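Local coordinates for protein FI20010p1 (Drosophila melanogaster, PDB 7CFB) that probably serves as a Tudor-domain scaffold in piRNA-guided gene silencing, taking part in assembly of the piRNA amplification complex, at residues 132-137 with 231-236. Residues are numbered along the deposited sequence; the frame is centred on the assembly and turned at random.
Sequences EHIHFD and PLKAVL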
loop_
_atom_site.group_PDB
_atom_site.type_symbol
_atom_site.label_atom_id
_atom_site.label_comp_id
_atom_site.label_asym_id
_atom_site.label_seq_id
_atom_site.Cartn_x
_atom_site.Cartn_y
_atom_site.Cartn_z
ATOM N N GLU A 132 -0.084 -3.334 -2.982
ATOM C CA GLU A 132 -0.775 -3.695 -4.244
ATOM C C GLU A 132 -0.138 -3.001 -5.445
ATOM O O GLU A 132 0.202 -1.806 -5.338
ATOM C CB GLU A 132 -2.217 -3.206 -4.207
ATOM C CG GLU A 132 -3.089 -3.979 -3.252
ATOM C CD GLU A 132 -4.493 -3.418 -3.266
ATOM O OE1 GLU A 132 -4.719 -2.403 -3.954
ATOM O OE2 GLU A 132 -5.365 -3.998 -2.588
ATOM N N HIS A 133 0.006 -3.744 -6.542
ATOM C CA HIS A 133 0.517 -3.148 -7.794
ATOM C C HIS A 133 -0.705 -2.869 -8.649
ATOM O O HIS A 133 -1.557 -3.701 -8.689
ATOM C CB HIS A 133 1.538 -4.043 -8.479
ATOM C CG HIS A 133 2.722 -4.327 -7.635
ATOM N ND1 HIS A 133 3.837 -3.575 -7.674
ATOM C CD2 HIS A 133 2.943 -5.275 -6.713
ATOM C CE1 HIS A 133 4.704 -4.035 -6.831
ATOM N NE2 HIS A 133 4.180 -5.060 -6.221
ATOM N N ILE A 134 -0.824 -1.667 -9.175
ATOM C CA ILE A 134 -1.996 -1.288 -10.000
ATOM C C ILE A 134 -1.524 -0.537 -11.237
ATOM O O ILE A 134 -0.446 -0.008 -11.221
ATOM C CB ILE A 134 -2.963 -0.425 -9.188
ATOM C CG1 ILE A 134 -2.269 0.817 -8.644
ATOM C CG2 ILE A 134 -3.618 -1.225 -8.084
ATOM C CD1 ILE A 134 -2.618 2.036 -9.402
ATOM N N HIS A 135 -2.338 -0.546 -12.271
ATOM C CA HIS A 135 -2.031 0.222 -13.488
ATOM C C HIS A 135 -2.494 1.662 -13.268
ATOM O O HIS A 135 -3.567 1.854 -12.756
ATOM C CB HIS A 135 -2.671 -0.424 -14.706
ATOM C CG HIS A 135 -2.324 0.309 -15.943
ATOM N ND1 HIS A 135 -1.083 0.278 -16.474
ATOM C CD2 HIS A 135 -3.039 1.123 -16.721
ATOM C CE1 HIS A 135 -1.053 1.022 -17.535
ATOM N NE2 HIS A 135 -2.224 1.537 -17.702
ATOM N N PHE A 136 -1.674 2.624 -13.633
ATOM C CA PHE A 136 -2.015 4.044 -13.442
ATOM C C PHE A 136 -2.137 4.675 -14.825
ATOM O O PHE A 136 -1.132 4.853 -15.494
ATOM C CB PHE A 136 -0.936 4.670 -12.563
ATOM C CG PHE A 136 -1.121 6.102 -12.151
ATOM C CD1 PHE A 136 -0.630 7.127 -12.924
ATOM C CD2 PHE A 136 -1.705 6.419 -10.946
ATOM C CE1 PHE A 136 -0.762 8.441 -12.518
ATOM C CE2 PHE A 136 -1.842 7.731 -10.548
ATOM C CZ PHE A 136 -1.370 8.740 -11.334
ATOM N N ASP A 137 -3.355 5.049 -15.178
ATOM C CA ASP A 137 -3.694 5.625 -16.498
ATOM C C ASP A 137 -3.013 6.963 -16.733
ATOM O O ASP A 137 -2.662 7.212 -17.833
ATOM C CB ASP A 137 -5.187 5.810 -16.650
ATOM C CG ASP A 137 -5.865 4.510 -16.949
ATOM O OD1 ASP A 137 -5.211 3.663 -17.492
ATOM O OD2 ASP A 137 -7.002 4.380 -16.622
ATOM N N PRO A 231 -16.089 -2.992 -6.814
ATOM C CA PRO A 231 -16.252 -3.939 -7.904
ATOM C C PRO A 231 -15.477 -3.603 -9.174
ATOM O O PRO A 231 -15.314 -4.438 -9.979
ATOM C CB PRO A 231 -17.741 -3.927 -8.216
ATOM C CG PRO A 231 -18.250 -2.674 -7.588
ATOM C CD PRO A 231 -17.331 -2.365 -6.430
ATOM N N LEU A 232 -15.089 -2.362 -9.340
ATOM C CA LEU A 232 -14.375 -2.052 -10.590
ATOM C C LEU A 232 -12.889 -1.761 -10.401
ATOM O O LEU A 232 -12.268 -1.488 -11.376
ATOM C CB LEU A 232 -15.113 -0.910 -11.260
ATOM C CG LEU A 232 -16.319 -1.431 -12.014
ATOM C CD1 LEU A 232 -17.586 -1.129 -11.263
ATOM C CD2 LEU A 232 -16.330 -0.891 -13.413
ATOM N N LYS A 233 -12.366 -1.946 -9.198
ATOM C CA LYS A 233 -10.965 -1.592 -8.882
ATOM C C LYS A 233 -9.977 -2.381 -9.740
ATOM O O LYS A 233 -9.105 -1.759 -10.278
ATOM C CB LYS A 233 -10.690 -1.812 -7.401
ATOM C CG LYS A 233 -9.261 -1.531 -6.974
ATOM C CD LYS A 233 -9.013 -2.042 -5.582
ATOM C CE LYS A 233 -7.554 -2.088 -5.219
ATOM N NZ LYS A 233 -6.893 -0.852 -5.669
ATOM N N ALA A 234 -10.179 -3.681 -9.904
ATOM C CA ALA A 234 -9.268 -4.487 -10.738
ATOM C C ALA A 234 -9.326 -4.024 -12.188
ATOM O O ALA A 234 -8.320 -4.021 -12.832
ATOM C CB ALA A 234 -9.624 -5.933 -10.618
ATOM N N VAL A 235 -10.504 -3.684 -12.670
ATOM C CA VAL A 235 -10.638 -3.296 -14.091
ATOM C C VAL A 235 -10.155 -1.868 -14.357
ATOM O O VAL A 235 -9.407 -1.690 -15.284
ATOM C CB VAL A 235 -12.095 -3.491 -14.540
ATOM C CG1 VAL A 235 -12.357 -2.929 -15.925
ATOM C CG2 VAL A 235 -12.500 -4.939 -14.473
ATOM N N LEU A 236 -10.628 -0.890 -13.597
ATOM C CA LEU A 236 -10.337 0.534 -13.898
ATOM C C LEU A 236 -9.299 1.175 -12.971
ATOM O O LEU A 236 -9.013 2.317 -13.166
ATOM C CB LEU A 236 -11.651 1.301 -13.774
ATOM C CG LEU A 236 -12.758 0.904 -14.741
ATOM C CD1 LEU A 236 -14.067 1.576 -14.363
ATOM C CD2 LEU A 236 -12.360 1.248 -16.157
#
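Glu-132 meets Lys-233 between the edge strand 132-136 and the short helix 233-236, and this salt bridge carries most of the contact. The Glu-132 side chain leaves the strand with CG anti to the carbonyl carbon (chi1 -71°) and runs on extended, which brings OE1 to 3.2 Å from Lys-233 NZ. The same oxygen lies 3.1 Å from Lys-233 CE, so the carboxylate meets the end of the lysine through its last methylene as well as its charge. Lys-233 reaches over with a chain nearly straight as far as CE and then bent at chi4 (44°), which turns the ammonium group toward Ile-134 while it stays beside OE1. With an alanine here instead of Glu-132, the ammonium is likely to lose its acidic mate and the lysine end to swing more freely. Two residues on, Ile-134 points to the same side; its CG2 methyl sits 4.1 Å from Lys-233 NZ, the two side chains crossing at about a right angle, while its backbone pairs with Ala-125 of the neighbouring strand. Past the strand end, Asp-137 approaches the helix loosely, OD2 being 4.5 Å from the carbonyl O of Leu-236. The arrangement is a thin surface contact in which a C-terminal helical turn lies beside the outermost strand of the antiparallel sheet in Krimper's first Tudor domain, a member of the SH3-like clan.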